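Local coordinates for alpha-rhamnosidase (Dictyoglomus thermophilum, PDB 6I60), which probably hydrolyses terminal non-reducing alpha-L-rhamnose residues from alpha-L-rhamnosides, as expected of an alpha-L-rhamnosidase, at residues Ser27-Glu38 with Pro51-Glu61; Thr866-Asn874 with Arg885-Glu893. One frame throughout, in Å; residues are numbered along the deposited sequence.

Interaction 1: Ser27-Glu38 with Pro51-Glu61; sequences SNIYSPFDLKCE and PIFSWKLRHLE
Phe33 lays one face of its ring against Lys56: CB of Lys56 stands 3.9 Å from the ring centroid, a CH-pi contact offset toward the rim. CG of Phe33 sits between the backbone N and the carbonyl carbon (chi1 64°), which folds the ring back across the neighbouring chain, where the backbone N of Arg58 meets its edge in plane. Asp34 runs alongside the aliphatic part of Lys56, pointing the same way. Phe33 and Lys56 form a hydrogen-bonded antiparallel pair; a beta bulge shifts the register by one before Lys36 pairs with Ser54, whose N and OG both donate to O of Lys36. On the other face SG of Cys37 approaches the Phe53 ring obliquely, 4.5 Å from its centroid, while Trp115 and Phe135 meet that ring edge-to-face. Strand 35-37 edges a three-stranded antiparallel sheet of the N-terminal immunoglobulin-like domain; 52-56 lies between it and 99-101. Glu38, bent at chi2 (-59°), turns OE2 back to N of Ile52 (2.9 Å), and its OE1 forms a salt bridge with Arg528. Leu60 CD2 packs on Tyr30 CE2 at 3.6 Å; a water links Asn28 OD1, Tyr30 N and Arg58 O, while Asn28 ND2 donates to O of Gln125. Backbone bonds, helped by the Ser54 and Glu38 side chains, therefore fix the strand pair, whereas apolar packing, one water and the Ser27 OG to Glu61 OE2 bond (2.9 Å) join the irregular Ser27-Tyr30/Arg58-Glu61 end.

Interaction 2: Thr866-Asn874 with Arg885-Glu893; sequences TIKGEVEIN and RISVPVNSE
Arg885 and Asn874 form a hydrogen-bonded pair in an antiparallel beta hairpin of the C-terminal domain, made by strands 869-877 and 882-888. Asn874 grips O of Arg885 twice, N at 2.8 Å and ND2 at 3.0 Å reaching that oxygen from opposite faces of its plane, while ND2 also donates to OE2 of Glu872. The extended side chain of Arg885 carries NH1 to the same OE2 of Glu872 (3.4 Å), a salt bridge in which the carboxylate oxygen lies at the guanidinium edge and the two planes are 43° apart. Next, Ile886 faces Ile873 in a non-hydrogen-bonded pair; both side chains also touch Phe849 of strand 846-849, so this face of the hairpin is apolar. Ser887 N donates to O of Glu872, while the return bond is weak; their CB atoms sit 3.8 Å apart on the face that bears Arg885 and Asn874. Beyond Val888 the strand ends, and Pro889 sets its ring against the opposite chain, with CD 4.0 Å from CG2 of Val871 and CB beside CA of Gly869. The aliphatic end of Lys868 passes beside the backbone of Asn891; Lys868 NZ and Asn891 ND2, both donors, share the acceptor Gln98 OE1, and Asn891 OD1 accepts from N of Gln66. Last, Ser892 sets its CB 4.0 Å from CD of Lys868.

Interactions 1 and 2 lie in different domains, far apart in sequence, yet their centres are only about 14 Å apart and they touch. Thus the N-terminal immunoglobulin-like domain packs directly on the C-terminal beta domain. CG2 of Val890 comes within 3.6 Å of the backbone N of His59, and the Lys56 side chain extends toward the turn 866-869, although its NZ is too crowded there to place with confidence. Gln66 also joins the two: its OE1 accepts from NE1 of Trp55 in interaction 1, while its backbone reaches Asn891 in interaction 2. Neither contact includes Tyr656, Glu659 or Leu660, which line a pocket holding 2-(2-ethoxyethoxy)ethanol.

Interaction 1: Ser27-Glu38 with Pro51-Glu61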
loop_
_atom_site.group_PDB
_atom_site.type_symbol
_atom_site.label_atom_id
_atom_site.label_comp_id
_atom_site.label_asym_id
_atom_site.label_seq_id
_atom_site.Cartn_x
_atom_site.Cartn_y
_atom_site.Cartn_z
ATOM N N SER A 27 6.830 22.078 33.319
ATOM C CA SER A 27 5.534 21.428 33.197
ATOM C C SER A 27 5.455 20.536 31.967
ATOM O O SER A 27 4.415 19.911 31.737
ATOM C CB SER A 27 4.416 22.473 33.151
ATOM O OG SER A 27 3.339 22.017 32.352
ATOM N N ASN A 28 6.526 20.471 31.170
ATOM C CA ASN A 28 6.597 19.598 29.999
ATOM C C ASN A 28 7.214 18.272 30.438
ATOM O O ASN A 28 8.394 17.990 30.225
ATOM C CB ASN A 28 7.403 20.263 28.892
ATOM C CG ASN A 28 7.262 19.561 27.565
ATOM O OD1 ASN A 28 6.622 18.513 27.469
ATOM N ND2 ASN A 28 7.859 20.134 26.527
ATOM N N ILE A 29 6.381 17.444 31.075
ATOM C CA ILE A 29 6.863 16.238 31.743
ATOM C C ILE A 29 7.008 15.042 30.812
ATOM O O ILE A 29 7.623 14.040 31.205
ATOM C CB ILE A 29 5.932 15.859 32.911
ATOM C CG1 ILE A 29 4.704 15.108 32.393
ATOM C CG2 ILE A 29 5.510 17.100 33.684
ATOM C CD1 ILE A 29 3.893 14.443 33.479
ATOM N N TYR A 30 6.473 15.109 29.597
ATOM C CA TYR A 30 6.467 13.975 28.682
ATOM C C TYR A 30 7.485 14.199 27.571
ATOM O O TYR A 30 7.426 15.211 26.863
ATOM C CB TYR A 30 5.075 13.758 28.091
ATOM C CG TYR A 30 4.062 13.252 29.088
ATOM C CD1 TYR A 30 4.286 12.081 29.800
ATOM C CD2 TYR A 30 2.882 13.946 29.320
ATOM C CE1 TYR A 30 3.362 11.614 30.713
ATOM C CE2 TYR A 30 1.953 13.487 30.231
ATOM C CZ TYR A 30 2.198 12.322 30.926
ATOM O OH TYR A 30 1.273 11.862 31.834
ATOM N N SER A 31 8.409 13.256 27.422
ATOM C CA SER A 31 9.340 13.259 26.309
ATOM C C SER A 31 8.655 12.738 25.049
ATOM O O SER A 31 7.614 12.080 25.125
ATOM C CB SER A 31 10.559 12.403 26.647
ATOM O OG SER A 31 10.317 11.035 26.367
ATOM N N PRO A 32 9.206 13.036 23.871
ATOM C CA PRO A 32 8.629 12.491 22.636
ATOM C C PRO A 32 8.617 10.969 22.657
ATOM O O PRO A 32 9.525 10.327 23.188
ATOM C CB PRO A 32 9.554 13.033 21.543
ATOM C CG PRO A 32 10.141 14.267 22.129
ATOM C CD PRO A 32 10.292 13.993 23.596
ATOM N N PHE A 33 7.567 10.392 22.078
ATOM C CA PHE A 33 7.375 8.951 22.060
ATOM C C PHE A 33 7.141 8.484 20.630
ATOM O O PHE A 33 6.927 9.285 19.715
ATOM C CB PHE A 33 6.203 8.530 22.962
ATOM C CG PHE A 33 4.869 9.059 22.515
ATOM C CD1 PHE A 33 4.470 10.342 22.848
ATOM C CD2 PHE A 33 4.010 8.270 21.765
ATOM C CE1 PHE A 33 3.242 10.831 22.437
ATOM C CE2 PHE A 33 2.782 8.752 21.353
ATOM C CZ PHE A 33 2.397 10.034 21.688
ATOM N N ASP A 34 7.180 7.163 20.455
ATOM C CA ASP A 34 7.001 6.522 19.152
ATOM C C ASP A 34 7.981 7.090 18.129
ATOM O O ASP A 34 7.604 7.549 17.047
ATOM C CB ASP A 34 5.556 6.653 18.666
ATOM C CG ASP A 34 5.230 5.691 17.538
ATOM O OD1 ASP A 34 6.097 4.858 17.192
ATOM O OD2 ASP A 34 4.110 5.773 16.990
ATOM N N LEU A 35 9.260 7.058 18.486
ATOM C CA LEU A 35 10.307 7.599 17.631
ATOM C C LEU A 35 10.580 6.631 16.487
ATOM O O LEU A 35 10.887 5.455 16.716
ATOM C CB LEU A 35 11.573 7.861 18.444
ATOM C CG LEU A 35 11.616 9.207 19.169
ATOM C CD1 LEU A 35 10.865 9.133 20.489
ATOM C CD2 LEU A 35 13.054 9.632 19.395
ATOM N N LYS A 36 10.470 7.124 15.257
ATOM C CA LYS A 36 10.615 6.300 14.066
ATOM C C LYS A 36 11.748 6.838 13.205
ATOM O O LYS A 36 11.834 8.046 12.962
ATOM C CB LYS A 36 9.311 6.265 13.261
ATOM C CG LYS A 36 8.081 5.911 14.081
ATOM C CD LYS A 36 7.189 4.919 13.351
ATOM C CE LYS A 36 5.729 5.101 13.745
ATOM N NZ LYS A 36 5.026 6.061 12.846
ATOM N N CYS A 37 12.617 5.938 12.758
ATOM C CA CYS A 37 13.604 6.229 11.730
ATOM C C CYS A 37 13.191 5.502 10.460
ATOM O O CYS A 37 12.929 4.295 10.492
ATOM C CB CYS A 37 15.005 5.795 12.164
ATOM S SG CYS A 37 16.253 5.966 10.871
ATOM N N GLU A 38 13.121 6.240 9.352
ATOM C CA GLU A 38 12.556 5.727 8.104
ATOM C C GLU A 38 11.121 5.244 8.301
ATOM O O GLU A 38 10.684 4.282 7.664
ATOM C CB GLU A 38 13.423 4.613 7.508
ATOM C CG GLU A 38 14.685 5.107 6.819
ATOM C CD GLU A 38 14.387 6.062 5.680
ATOM O OE1 GLU A 38 14.197 5.586 4.539
ATOM O OE2 GLU A 38 14.340 7.286 5.927
ATOM N N PRO A 51 18.527 9.493 6.405
ATOM C CA PRO A 51 17.205 8.946 6.732
ATOM C C PRO A 51 16.293 10.006 7.334
ATOM O O PRO A 51 16.703 11.119 7.668
ATOM C CB PRO A 51 17.516 7.835 7.741
ATOM C CG PRO A 51 18.831 8.219 8.333
ATOM C CD PRO A 51 19.593 8.902 7.234
ATOM N N ILE A 52 15.023 9.633 7.476
ATOM C CA ILE A 52 13.989 10.519 7.996
ATOM C C ILE A 52 13.686 10.132 9.439
ATOM O O ILE A 52 13.473 8.950 9.743
ATOM C CB ILE A 52 12.718 10.455 7.131
ATOM C CG1 ILE A 52 13.040 10.809 5.676
ATOM C CG2 ILE A 52 11.645 11.376 7.688
ATOM C CD1 ILE A 52 13.301 12.284 5.443
ATOM N N PHE A 53 13.668 11.122 10.326
ATOM C CA PHE A 53 13.354 10.925 11.735
ATOM C C PHE A 53 12.005 11.558 12.054
ATOM O O PHE A 53 11.656 12.608 11.506
ATOM C CB PHE A 53 14.438 11.529 12.634
ATOM C CG PHE A 53 15.759 10.813 12.560
ATOM C CD1 PHE A 53 16.016 9.720 13.373
ATOM C CD2 PHE A 53 16.742 11.232 11.680
ATOM C CE1 PHE A 53 17.228 9.059 13.308
ATOM C CE2 PHE A 53 17.957 10.575 11.609
ATOM C CZ PHE A 53 18.200 9.488 12.424
ATOM N N SER A 54 11.254 10.917 12.947
ATOM C CA SER A 54 9.930 11.399 13.311
ATOM C C SER A 54 9.627 10.998 14.746
ATOM O O SER A 54 10.250 10.092 15.305
ATOM C CB SER A 54 8.854 10.856 12.361
ATOM O OG SER A 54 9.138 9.521 11.981
ATOM N N TRP A 55 8.652 11.690 15.338
ATOM C CA TRP A 55 8.252 11.434 16.715
ATOM C C TRP A 55 6.877 12.039 16.954
ATOM O O TRP A 55 6.444 12.946 16.238
ATOM C CB TRP A 55 9.263 12.010 17.711
ATOM C CG TRP A 55 9.528 13.467 17.499
ATOM C CD1 TRP A 55 8.770 14.512 17.943
ATOM C CD2 TRP A 55 10.624 14.043 16.780
ATOM N NE1 TRP A 55 9.329 15.703 17.547
ATOM C CE2 TRP A 55 10.468 15.443 16.832
ATOM C CE3 TRP A 55 11.724 13.512 16.101
ATOM C CZ2 TRP A 55 11.369 16.315 16.231
ATOM C CZ3 TRP A 55 12.615 14.378 15.505
ATOM C CH2 TRP A 55 12.434 15.766 15.575
ATOM N N LYS A 56 6.202 11.527 17.980
ATOM C CA LYS A 56 4.902 12.017 18.411
ATOM C C LYS A 56 5.026 12.699 19.768
ATOM O O LYS A 56 5.991 12.488 20.508
ATOM C CB LYS A 56 3.882 10.875 18.484
ATOM C CG LYS A 56 3.657 10.166 17.161
ATOM C CD LYS A 56 2.880 8.872 17.346
ATOM C CE LYS A 56 2.593 8.202 16.009
ATOM N NZ LYS A 56 1.789 9.075 15.109
ATOM N N LEU A 57 4.030 13.521 20.096
ATOM C CA LEU A 57 4.085 14.357 21.286
ATOM C C LEU A 57 2.842 14.161 22.141
ATOM O O LEU A 57 1.771 13.802 21.645
ATOM C CB LEU A 57 4.227 15.838 20.918
ATOM C CG LEU A 57 5.439 16.174 20.050
ATOM C CD1 LEU A 57 5.365 17.608 19.560
ATOM C CD2 LEU A 57 6.722 15.925 20.823
ATOM N N ARG A 58 3.003 14.415 23.439
ATOM C CA ARG A 58 1.922 14.308 24.409
ATOM C C ARG A 58 2.184 15.307 25.527
ATOM O O ARG A 58 3.312 15.403 26.020
ATOM C CB ARG A 58 1.819 12.885 24.972
ATOM C CG ARG A 58 0.961 12.766 26.223
ATOM C CD ARG A 58 -0.110 11.697 26.060
ATOM N NE ARG A 58 -0.597 11.201 27.346
ATOM C CZ ARG A 58 -1.312 10.091 27.496
ATOM N NH1 ARG A 58 -1.629 9.353 26.440
ATOM N NH2 ARG A 58 -1.711 9.716 28.705
ATOM N N HIS A 59 1.153 16.047 25.920
ATOM C CA HIS A 59 1.284 17.067 26.946
ATOM C C HIS A 59 0.132 16.958 27.933
ATOM O O HIS A 59 -0.931 16.414 27.623
ATOM C CB HIS A 59 1.321 18.475 26.335
ATOM C CG HIS A 59 2.022 19.486 27.187
ATOM N ND1 HIS A 59 1.375 20.208 28.167
ATOM C CD2 HIS A 59 3.311 19.898 27.204
ATOM C CE1 HIS A 59 2.237 21.022 28.752
ATOM N NE2 HIS A 59 3.419 20.853 28.186
ATOM N N LEU A 60 0.359 17.488 29.137
ATOM C CA LEU A 60 -0.690 17.494 30.152
ATOM C C LEU A 60 -1.770 18.518 29.825
ATOM O O LEU A 60 -2.958 18.273 30.064
ATOM C CB LEU A 60 -0.093 17.781 31.529
ATOM C CG LEU A 60 0.825 16.720 32.133
ATOM C CD1 LEU A 60 1.563 17.286 33.339
ATOM C CD2 LEU A 60 0.030 15.479 32.512
ATOM N N GLU A 61 -1.377 19.668 29.283
ATOM C CA GLU A 61 -2.301 20.759 29.027
ATOM C C GLU A 61 -2.866 20.683 27.612
ATOM O O GLU A 61 -2.367 19.960 26.747
ATOM C CB GLU A 61 -1.611 22.106 29.240
ATOM C CG GLU A 61 -0.674 22.150 30.433
ATOM C CD GLU A 61 0.195 23.390 30.437
ATOM O OE1 GLU A 61 -0.050 24.286 29.600
ATOM O OE2 GLU A 61 1.121 23.469 31.272
HETATM O O HOH W 1 4.686 17.065 28.302
#

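Interaction 2: Thr866-Asn874 with Arg885-Glu893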
loop_
_atom_site.group_PDB
_atom_site.type_symbol
_atom_site.label_atom_id
_atom_site.label_comp_id
_atom_site.label_asym_id
_atom_site.label_seq_id
_atom_site.Cartn_x
_atom_site.Cartn_y
_atom_site.Cartn_z
ATOM N N THR A 866 -2.424 9.280 13.004
ATOM C CA THR A 866 -1.699 10.014 11.979
ATOM C C THR A 866 -0.237 10.190 12.386
ATOM O O THR A 866 0.246 9.582 13.346
ATOM C CB THR A 866 -2.368 11.361 11.726
ATOM O OG1 THR A 866 -2.105 12.234 12.833
ATOM C CG2 THR A 866 -3.873 11.186 11.564
ATOM N N ILE A 867 0.485 11.037 11.646
ATOM C CA ILE A 867 1.882 11.310 11.959
ATOM C C ILE A 867 2.019 12.171 13.207
ATOM O O ILE A 867 3.095 12.214 13.815
ATOM C CB ILE A 867 2.573 11.965 10.746
ATOM C CG1 ILE A 867 4.009 11.457 10.607
ATOM C CG2 ILE A 867 2.534 13.489 10.843
ATOM C CD1 ILE A 867 4.100 9.977 10.295
ATOM N N LYS A 868 0.949 12.853 13.615
ATOM C CA LYS A 868 0.966 13.689 14.805
ATOM C C LYS A 868 0.336 13.016 16.016
ATOM O O LYS A 868 0.382 13.583 17.112
ATOM C CB LYS A 868 0.247 15.017 14.530
ATOM C CG LYS A 868 0.911 15.878 13.465
ATOM C CD LYS A 868 0.395 17.306 13.513
ATOM C CE LYS A 868 1.297 18.256 12.735
ATOM N NZ LYS A 868 2.730 18.086 13.088
ATOM N N GLY A 869 -0.246 11.831 15.849
ATOM C CA GLY A 869 -0.893 11.145 16.950
ATOM C C GLY A 869 -2.295 10.675 16.619
ATOM O O GLY A 869 -2.605 10.391 15.458
ATOM N N GLU A 870 -3.155 10.597 17.630
ATOM C CA GLU A 870 -4.510 10.093 17.459
ATOM C C GLU A 870 -5.457 11.227 17.081
ATOM O O GLU A 870 -5.471 12.276 17.732
ATOM C CB GLU A 870 -4.992 9.408 18.738
ATOM C CG GLU A 870 -4.811 7.902 18.742
ATOM C CD GLU A 870 -5.853 7.199 19.587
ATOM O OE1 GLU A 870 -5.606 6.049 20.005
ATOM O OE2 GLU A 870 -6.921 7.801 19.832
ATOM N N VAL A 871 -6.244 11.006 16.030
ATOM C CA VAL A 871 -7.281 11.931 15.588
ATOM C C VAL A 871 -8.607 11.185 15.605
ATOM O O VAL A 871 -8.716 10.093 15.031
ATOM C CB VAL A 871 -6.985 12.493 14.184
ATOM C CG1 VAL A 871 -8.092 13.441 13.746
ATOM C CG2 VAL A 871 -5.634 13.193 14.162
ATOM N N GLU A 872 -9.613 11.766 16.257
ATOM C CA GLU A 872 -10.886 11.087 16.450
ATOM C C GLU A 872 -12.040 12.057 16.235
ATOM O O GLU A 872 -11.946 13.242 16.561
ATOM C CB GLU A 872 -10.980 10.469 17.852
ATOM C CG GLU A 872 -12.082 9.435 18.008
ATOM C CD GLU A 872 -12.012 8.708 19.334
ATOM O OE1 GLU A 872 -11.236 7.734 19.439
ATOM O OE2 GLU A 872 -12.733 9.110 20.273
ATOM N N ILE A 873 -13.133 11.534 15.682
ATOM C CA ILE A 873 -14.380 12.278 15.530
ATOM C C ILE A 873 -15.538 11.340 15.848
ATOM O O ILE A 873 -15.549 10.185 15.413
ATOM C CB ILE A 873 -14.532 12.879 14.117
ATOM C CG1 ILE A 873 -15.832 13.679 14.014
ATOM C CG2 ILE A 873 -14.473 11.794 13.046
ATOM C CD1 ILE A 873 -15.711 14.943 13.190
ATOM N N ASN A 874 -16.495 11.829 16.633
ATOM C CA ASN A 874 -17.699 11.086 16.975
ATOM C C ASN A 874 -18.875 12.044 16.946
ATOM O O ASN A 874 -18.760 13.181 17.412
ATOM C CB ASN A 874 -17.610 10.442 18.367
ATOM C CG ASN A 874 -16.329 9.661 18.577
ATOM O OD1 ASN A 874 -16.307 8.441 18.439
ATOM N ND2 ASN A 874 -15.258 10.362 18.933
ATOM N N ARG A 885 -17.886 14.621 19.614
ATOM C CA ARG A 885 -16.690 14.481 20.437
ATOM C C ARG A 885 -15.484 14.331 19.525
ATOM O O ARG A 885 -15.427 13.397 18.719
ATOM C CB ARG A 885 -16.796 13.283 21.383
ATOM C CG ARG A 885 -15.622 13.158 22.340
ATOM C CD ARG A 885 -15.583 11.792 23.001
ATOM N NE ARG A 885 -14.735 11.788 24.189
ATOM C CZ ARG A 885 -13.468 11.386 24.203
ATOM N NH1 ARG A 885 -12.895 10.952 23.088
ATOM N NH2 ARG A 885 -12.775 11.417 25.333
ATOM N N ILE A 886 -14.522 15.244 19.654
ATOM C CA ILE A 886 -13.331 15.236 18.818
ATOM C C ILE A 886 -12.100 15.091 19.703
ATOM O O ILE A 886 -12.137 15.329 20.913
ATOM C CB ILE A 886 -13.220 16.501 17.942
ATOM C CG1 ILE A 886 -12.941 17.728 18.812
ATOM C CG2 ILE A 886 -14.484 16.695 17.119
ATOM C CD1 ILE A 886 -12.354 18.897 18.048
ATOM N N SER A 887 -10.998 14.688 19.075
ATOM C CA SER A 887 -9.716 14.552 19.755
ATOM C C SER A 887 -8.627 15.086 18.839
ATOM O O SER A 887 -8.490 14.627 17.701
ATOM C CB SER A 887 -9.443 13.095 20.133
ATOM O OG SER A 887 -10.134 12.747 21.321
ATOM N N VAL A 888 -7.863 16.056 19.332
ATOM C CA VAL A 888 -6.786 16.683 18.580
ATOM C C VAL A 888 -5.477 16.397 19.317
ATOM O O VAL A 888 -5.383 16.690 20.508
ATOM C CB VAL A 888 -6.982 18.199 18.416
ATOM C CG1 VAL A 888 -5.963 18.768 17.438
ATOM C CG2 VAL A 888 -8.404 18.501 17.961
ATOM N N PRO A 889 -4.466 15.843 18.658
ATOM C CA PRO A 889 -3.184 15.606 19.327
ATOM C C PRO A 889 -2.386 16.898 19.451
ATOM O O PRO A 889 -2.731 17.939 18.891
ATOM C CB PRO A 889 -2.491 14.605 18.400
ATOM C CG PRO A 889 -3.018 14.945 17.044
ATOM C CD PRO A 889 -4.432 15.458 17.234
ATOM N N VAL A 890 -1.292 16.807 20.208
ATOM C CA VAL A 890 -0.433 17.966 20.424
ATOM C C VAL A 890 0.297 18.321 19.123
ATOM O O VAL A 890 0.612 17.448 18.302
ATOM C CB VAL A 890 0.559 17.696 21.571
ATOM C CG1 VAL A 890 1.153 18.989 22.087
ATOM C CG2 VAL A 890 -0.126 16.957 22.716
ATOM N N ASN A 891 0.563 19.620 18.941
ATOM C CA ASN A 891 1.140 20.179 17.709
ATOM C C ASN A 891 0.147 20.103 16.548
ATOM O O ASN A 891 0.527 19.879 15.399
ATOM C CB ASN A 891 2.465 19.508 17.329
ATOM C CG ASN A 891 3.382 20.431 16.559
ATOM O OD1 ASN A 891 3.708 21.524 17.025
ATOM N ND2 ASN A 891 3.805 20.002 15.377
ATOM N N SER A 892 -1.132 20.308 16.848
ATOM C CA SER A 892 -2.171 20.328 15.829
ATOM C C SER A 892 -3.325 21.184 16.327
ATOM O O SER A 892 -3.512 21.365 17.533
ATOM C CB SER A 892 -2.656 18.916 15.489
ATOM O OG SER A 892 -3.910 18.959 14.834
ATOM N N GLU A 893 -4.095 21.718 15.383
ATOM C CA GLU A 893 -5.247 22.547 15.699
ATOM C C GLU A 893 -6.484 21.988 15.009
ATOM O O GLU A 893 -6.400 21.382 13.937
ATOM C CB GLU A 893 -5.024 24.012 15.287
ATOM C CG GLU A 893 -5.059 24.261 13.788
ATOM C CD GLU A 893 -4.607 25.662 13.420
ATOM O OE1 GLU A 893 -3.410 25.840 13.104
ATOM O OE2 GLU A 893 -5.447 26.587 13.449
#